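Ubiquitin conjugating enzyme (Plasmodium yoelii, PDB 2PWQ) probably works as an E2 ubiquitin-conjugating enzyme, carrying ubiquitin as a thioester on a cysteine before it is passed on to a target. Local coordinates at residues A[41-46]-A[124-129]; A[80-85]-A[120-125]. All coordinates share one frame; numbering follows the deposited sequence.

Contact 1 of 2, residues A[41-46]-A[124-129]; sequences QEIDAH and TALLSI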
# COMPACT_ATOMS: atom_id res chain seq x y z
N GLN A 41 -11.47 6.55 5.30
CA GLN A 41 -10.51 7.43 5.94
C GLN A 41 -9.22 6.66 6.19
O GLN A 41 -8.12 7.23 6.20
CB GLN A 41 -11.10 8.06 7.20
CG GLN A 41 -12.42 8.84 6.95
CD GLN A 41 -12.27 10.03 5.98
OE1 GLN A 41 -11.30 10.79 6.05
NE2 GLN A 41 -13.23 10.18 5.07
N GLU A 42 -9.34 5.35 6.31
CA GLU A 42 -8.19 4.49 6.52
C GLU A 42 -7.63 3.93 5.24
O GLU A 42 -6.42 3.99 4.99
CB GLU A 42 -8.57 3.36 7.48
CG GLU A 42 -8.93 3.86 8.86
CD GLU A 42 -7.73 4.24 9.71
OE1 GLU A 42 -6.62 3.72 9.49
OE2 GLU A 42 -7.90 5.07 10.61
N ILE A 43 -8.51 3.32 4.46
CA ILE A 43 -8.14 2.63 3.24
C ILE A 43 -9.20 2.98 2.21
O ILE A 43 -10.42 2.81 2.43
CB ILE A 43 -8.05 1.07 3.40
CG1 ILE A 43 -7.20 0.62 4.62
CG2 ILE A 43 -7.66 0.38 2.08
CD1 ILE A 43 -5.67 0.65 4.45
N ASP A 44 -8.73 3.50 1.09
CA ASP A 44 -9.58 3.81 -0.04
C ASP A 44 -8.91 3.29 -1.32
O ASP A 44 -7.72 2.95 -1.32
CB ASP A 44 -9.81 5.32 -0.08
CG ASP A 44 -11.11 5.72 -0.79
OD1 ASP A 44 -11.74 4.86 -1.44
OD2 ASP A 44 -11.49 6.91 -0.70
N ALA A 45 -9.71 3.17 -2.38
CA ALA A 45 -9.25 2.89 -3.75
C ALA A 45 -10.35 3.22 -4.75
O ALA A 45 -11.55 3.04 -4.47
CB ALA A 45 -8.80 1.43 -3.93
N HIS A 46 -9.95 3.73 -5.91
CA HIS A 46 -10.89 3.95 -7.02
C HIS A 46 -10.13 3.68 -8.32
O HIS A 46 -8.92 3.52 -8.30
CB HIS A 46 -11.51 5.36 -6.99
CG HIS A 46 -10.50 6.46 -7.11
ND1 HIS A 46 -9.87 6.76 -8.30
CD2 HIS A 46 -9.99 7.31 -6.20
CE1 HIS A 46 -9.03 7.75 -8.12
NE2 HIS A 46 -9.07 8.10 -6.84
N THR A 124 -7.84 -5.78 1.83
CA THR A 124 -7.07 -6.48 2.85
C THR A 124 -5.55 -6.44 2.49
O THR A 124 -4.71 -6.31 3.39
CB THR A 124 -7.70 -7.87 3.32
OG1 THR A 124 -7.71 -8.82 2.26
CG2 THR A 124 -9.17 -7.67 3.82
N ALA A 125 -5.20 -6.48 1.21
CA ALA A 125 -3.79 -6.27 0.79
C ALA A 125 -3.29 -4.92 1.27
O ALA A 125 -2.17 -4.79 1.77
CB ALA A 125 -3.61 -6.40 -0.73
N LEU A 126 -4.14 -3.91 1.12
CA LEU A 126 -3.81 -2.58 1.58
C LEU A 126 -3.76 -2.43 3.10
O LEU A 126 -2.91 -1.70 3.61
CB LEU A 126 -4.75 -1.53 0.95
CG LEU A 126 -4.75 -1.43 -0.59
CD1 LEU A 126 -5.84 -0.47 -1.03
CD2 LEU A 126 -3.37 -1.04 -1.14
N LEU A 127 -4.69 -3.07 3.82
CA LEU A 127 -4.64 -3.06 5.28
C LEU A 127 -3.32 -3.69 5.76
O LEU A 127 -2.74 -3.25 6.74
CB LEU A 127 -5.79 -3.86 5.90
CG LEU A 127 -7.16 -3.19 6.12
CD1 LEU A 127 -8.15 -4.26 6.64
CD2 LEU A 127 -7.14 -1.94 7.08
N SER A 128 -2.83 -4.71 5.08
CA SER A 128 -1.64 -5.35 5.57
C SER A 128 -0.40 -4.50 5.24
O SER A 128 0.67 -4.65 5.85
CB SER A 128 -1.47 -6.75 4.98
OG SER A 128 -0.81 -6.60 3.73
N ILE A 129 -0.52 -3.60 4.27
CA ILE A 129 0.58 -2.71 3.97
C ILE A 129 0.54 -1.63 5.03
O ILE A 129 1.59 -1.26 5.55
CB ILE A 129 0.49 -2.13 2.53
CG1 ILE A 129 0.80 -3.27 1.54
CG2 ILE A 129 1.52 -0.95 2.32
CD1 ILE A 129 0.23 -3.06 0.15
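Behind the helix face on which Leu126 and Leu127 meet Ile43, Ser128 OG donates back to Ala125 O at 3.0 Å, coming in tilted 32° from the carbonyl plane. That hydroxyl is thus turned into its own helix, and the contact itself is apolar. Ile43 does most of the work, because its two branches go to different leucines. Ile43 CG2, anti to the backbone N, runs up to Leu126 CB at 3.7 Å and lies equally close to the methyl CD1 of that leucine. The other branch sits beside the backbone N (chi1 -50°), where Ile43 CG1 meets Leu127 CD2 at 3.6 Å; its end, Ile43 CD1, passes 3.7 Å from Leu126 O. Leu127 does not aim straight at the strand, but its CD2 methyl brings it there. One residue on, the carbonyl Asp44 O comes within 3.9 Å of Leu126 CD1, while the Asp44 side chain leaves from the other side of the strand. This is the ubiquitin-conjugating fold, in which helix 122-134 lies across the antiparallel sheet. Strand 43-47 is an outermost strand there; the axes of 43-46 and 124-129 pass 8.9 Å apart, with 136° between their N-to-C directions. Leu126 also reaches Ile89 on the opposite edge strand, and Ile43 leans on Ile59 next door. Just before Ile43, Glu42 OE1 hydrogen-bonds Gln130 NE2 farther along the same helix.

Contact 2 of 2, residues A[80-85]-A[120-125]; sequences NDYPYN and LTIRTA
The phenol end of Tyr82 crosses the CG1-CD1 branch of Ile122 at an oblique angle. With CG anti to the backbone N (chi1 -168°), the tyrosine stretches from its loop to the start of helix 122-134, and Tyr82 OH stops 3.5 Å from Ile122 CG1. The ring carbon Tyr82 CZ is 4.0 Å from Ile122 CD1, so the isoleucine packs against the hydroxyl end of the ring. Pro83, which follows a cis peptide bond, folds back over one face of the Tyr82 ring, with its CB 3.9 Å above the ring plane and shifted toward the rim. The sequence here, Tyr-Pro with two more prolines soon after, is the one that ubiquitin-conjugating enzymes carry ahead of the fourth strand. On the other side, Thr121 is the N-cap residue of the helix: its OG1 accepts from Thr124 N at 3.1 Å with an N-H...O angle of 153°. Thr121 O takes two donors, Ala125 N at 2.9 Å and Thr124 OG1 at 3.1 Å, which fixes the first turn. No hydrogen bond joins the two segments directly; Glu31 of helix 23-37 links them, OE2 bonding Tyr82 OH and OE1 accepting from Ile122 N. Sharing one carboxylate between a phenol and a helix N terminus would probably stabilise its negative charge and hold the tyrosine tip beside Ile122.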
# COMPACT_ATOMS: atom_id res chain seq x y z
N ASN A 80 -5.57 -9.84 -15.25
CA ASN A 80 -6.79 -10.17 -16.01
C ASN A 80 -7.54 -11.42 -15.57
O ASN A 80 -8.72 -11.59 -15.88
CB ASN A 80 -6.59 -10.12 -17.54
CG ASN A 80 -5.43 -11.00 -18.06
OD1 ASN A 80 -4.87 -11.84 -17.33
ND2 ASN A 80 -5.08 -10.80 -19.33
N ASP A 81 -6.86 -12.26 -14.79
CA ASP A 81 -7.47 -13.44 -14.16
C ASP A 81 -7.86 -13.27 -12.69
O ASP A 81 -8.32 -14.23 -12.04
CB ASP A 81 -6.57 -14.67 -14.32
CG ASP A 81 -5.09 -14.37 -14.12
OD1 ASP A 81 -4.72 -13.27 -13.65
OD2 ASP A 81 -4.28 -15.27 -14.43
N TYR A 82 -7.70 -12.07 -12.14
CA TYR A 82 -8.17 -11.82 -10.79
C TYR A 82 -9.58 -12.42 -10.58
O TYR A 82 -10.43 -12.28 -11.47
CB TYR A 82 -8.18 -10.32 -10.55
CG TYR A 82 -8.36 -9.92 -9.12
CD1 TYR A 82 -7.27 -9.87 -8.25
CD2 TYR A 82 -9.62 -9.59 -8.64
CE1 TYR A 82 -7.45 -9.48 -6.92
CE2 TYR A 82 -9.81 -9.22 -7.33
CZ TYR A 82 -8.73 -9.17 -6.47
OH TYR A 82 -8.96 -8.77 -5.19
N PRO A 83 -9.86 -13.04 -9.41
CA PRO A 83 -9.10 -13.12 -8.17
C PRO A 83 -8.17 -14.32 -8.03
O PRO A 83 -7.82 -14.67 -6.91
CB PRO A 83 -10.20 -13.18 -7.08
CG PRO A 83 -11.46 -13.60 -7.81
CD PRO A 83 -11.14 -13.77 -9.27
N TYR A 84 -7.76 -14.91 -9.15
CA TYR A 84 -6.96 -16.14 -9.15
C TYR A 84 -5.47 -15.83 -9.12
O TYR A 84 -4.65 -16.73 -8.96
CB TYR A 84 -7.29 -17.04 -10.37
CG TYR A 84 -8.74 -17.53 -10.46
CD1 TYR A 84 -9.08 -18.65 -11.25
CD2 TYR A 84 -9.77 -16.90 -9.75
CE1 TYR A 84 -10.41 -19.10 -11.33
CE2 TYR A 84 -11.09 -17.33 -9.82
CZ TYR A 84 -11.41 -18.42 -10.60
OH TYR A 84 -12.74 -18.80 -10.64
N ASN A 85 -5.13 -14.55 -9.30
CA ASN A 85 -3.78 -14.04 -9.08
C ASN A 85 -3.80 -12.74 -8.27
O ASN A 85 -4.82 -12.02 -8.30
CB ASN A 85 -3.00 -13.89 -10.39
CG ASN A 85 -2.06 -15.06 -10.65
OD1 ASN A 85 -0.91 -14.87 -11.09
ND2 ASN A 85 -2.52 -16.27 -10.38
N LEU A 120 -8.94 -13.55 -0.58
CA LEU A 120 -8.29 -12.28 -0.28
C LEU A 120 -8.92 -11.13 -1.11
O LEU A 120 -9.61 -11.37 -2.10
CB LEU A 120 -6.77 -12.44 -0.46
CG LEU A 120 -6.08 -13.11 0.75
CD1 LEU A 120 -4.66 -13.49 0.47
CD2 LEU A 120 -6.16 -12.20 1.98
N THR A 121 -8.73 -9.90 -0.65
CA THR A 121 -9.24 -8.73 -1.34
C THR A 121 -8.17 -7.63 -1.35
O THR A 121 -7.25 -7.58 -0.51
CB THR A 121 -10.49 -8.13 -0.67
OG1 THR A 121 -10.10 -7.55 0.58
CG2 THR A 121 -11.59 -9.21 -0.39
N ILE A 122 -8.35 -6.72 -2.29
CA ILE A 122 -7.45 -5.59 -2.38
C ILE A 122 -7.43 -4.75 -1.09
O ILE A 122 -6.39 -4.46 -0.59
CB ILE A 122 -7.76 -4.79 -3.67
CG1 ILE A 122 -7.35 -5.64 -4.86
CG2 ILE A 122 -6.98 -3.48 -3.67
CD1 ILE A 122 -7.96 -5.24 -6.14
N ARG A 123 -8.57 -4.40 -0.52
CA ARG A 123 -8.58 -3.70 0.77
C ARG A 123 -7.76 -4.46 1.84
O ARG A 123 -7.08 -3.87 2.69
CB ARG A 123 -10.00 -3.50 1.29
CG ARG A 123 -10.06 -2.39 2.33
CD ARG A 123 -11.44 -2.07 2.81
NE ARG A 123 -11.37 -0.93 3.72
CZ ARG A 123 -10.98 -0.99 4.99
NH1 ARG A 123 -10.64 -2.13 5.57
NH2 ARG A 123 -10.97 0.11 5.72
N THR A 124 -7.84 -5.78 1.83
CA THR A 124 -7.07 -6.48 2.85
C THR A 124 -5.55 -6.44 2.49
O THR A 124 -4.71 -6.31 3.39
CB THR A 124 -7.70 -7.87 3.32
OG1 THR A 124 -7.71 -8.82 2.26
CG2 THR A 124 -9.17 -7.67 3.82
N ALA A 125 -5.20 -6.48 1.21
CA ALA A 125 -3.79 -6.27 0.79
C ALA A 125 -3.29 -4.92 1.27
O ALA A 125 -2.17 -4.79 1.77
CB ALA A 125 -3.61 -6.40 -0.73

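From the N terminus, helix 23-37 comes first, then 41-46 on the first strand; two more strands, the loop 80-85 and the last strand, 88-91, follow before the chain reaches helix 122-134. Contact 1 closes the long loop from 46 to 124, bringing that helix back onto the edge strand. Contact 2 closes the shorter 85-to-120 loop, which falls within the longer one and contains Cys108, the predicted thioester cysteine. Both end on the same helix and share Thr124 and Ala125: contact 2 fastens its beginning to the loop before strand 88-91, contact 1 its next turns to the sheet. Ile43 CG2 and Arg123 CG, 3.7 Å apart, bring the two contacts together.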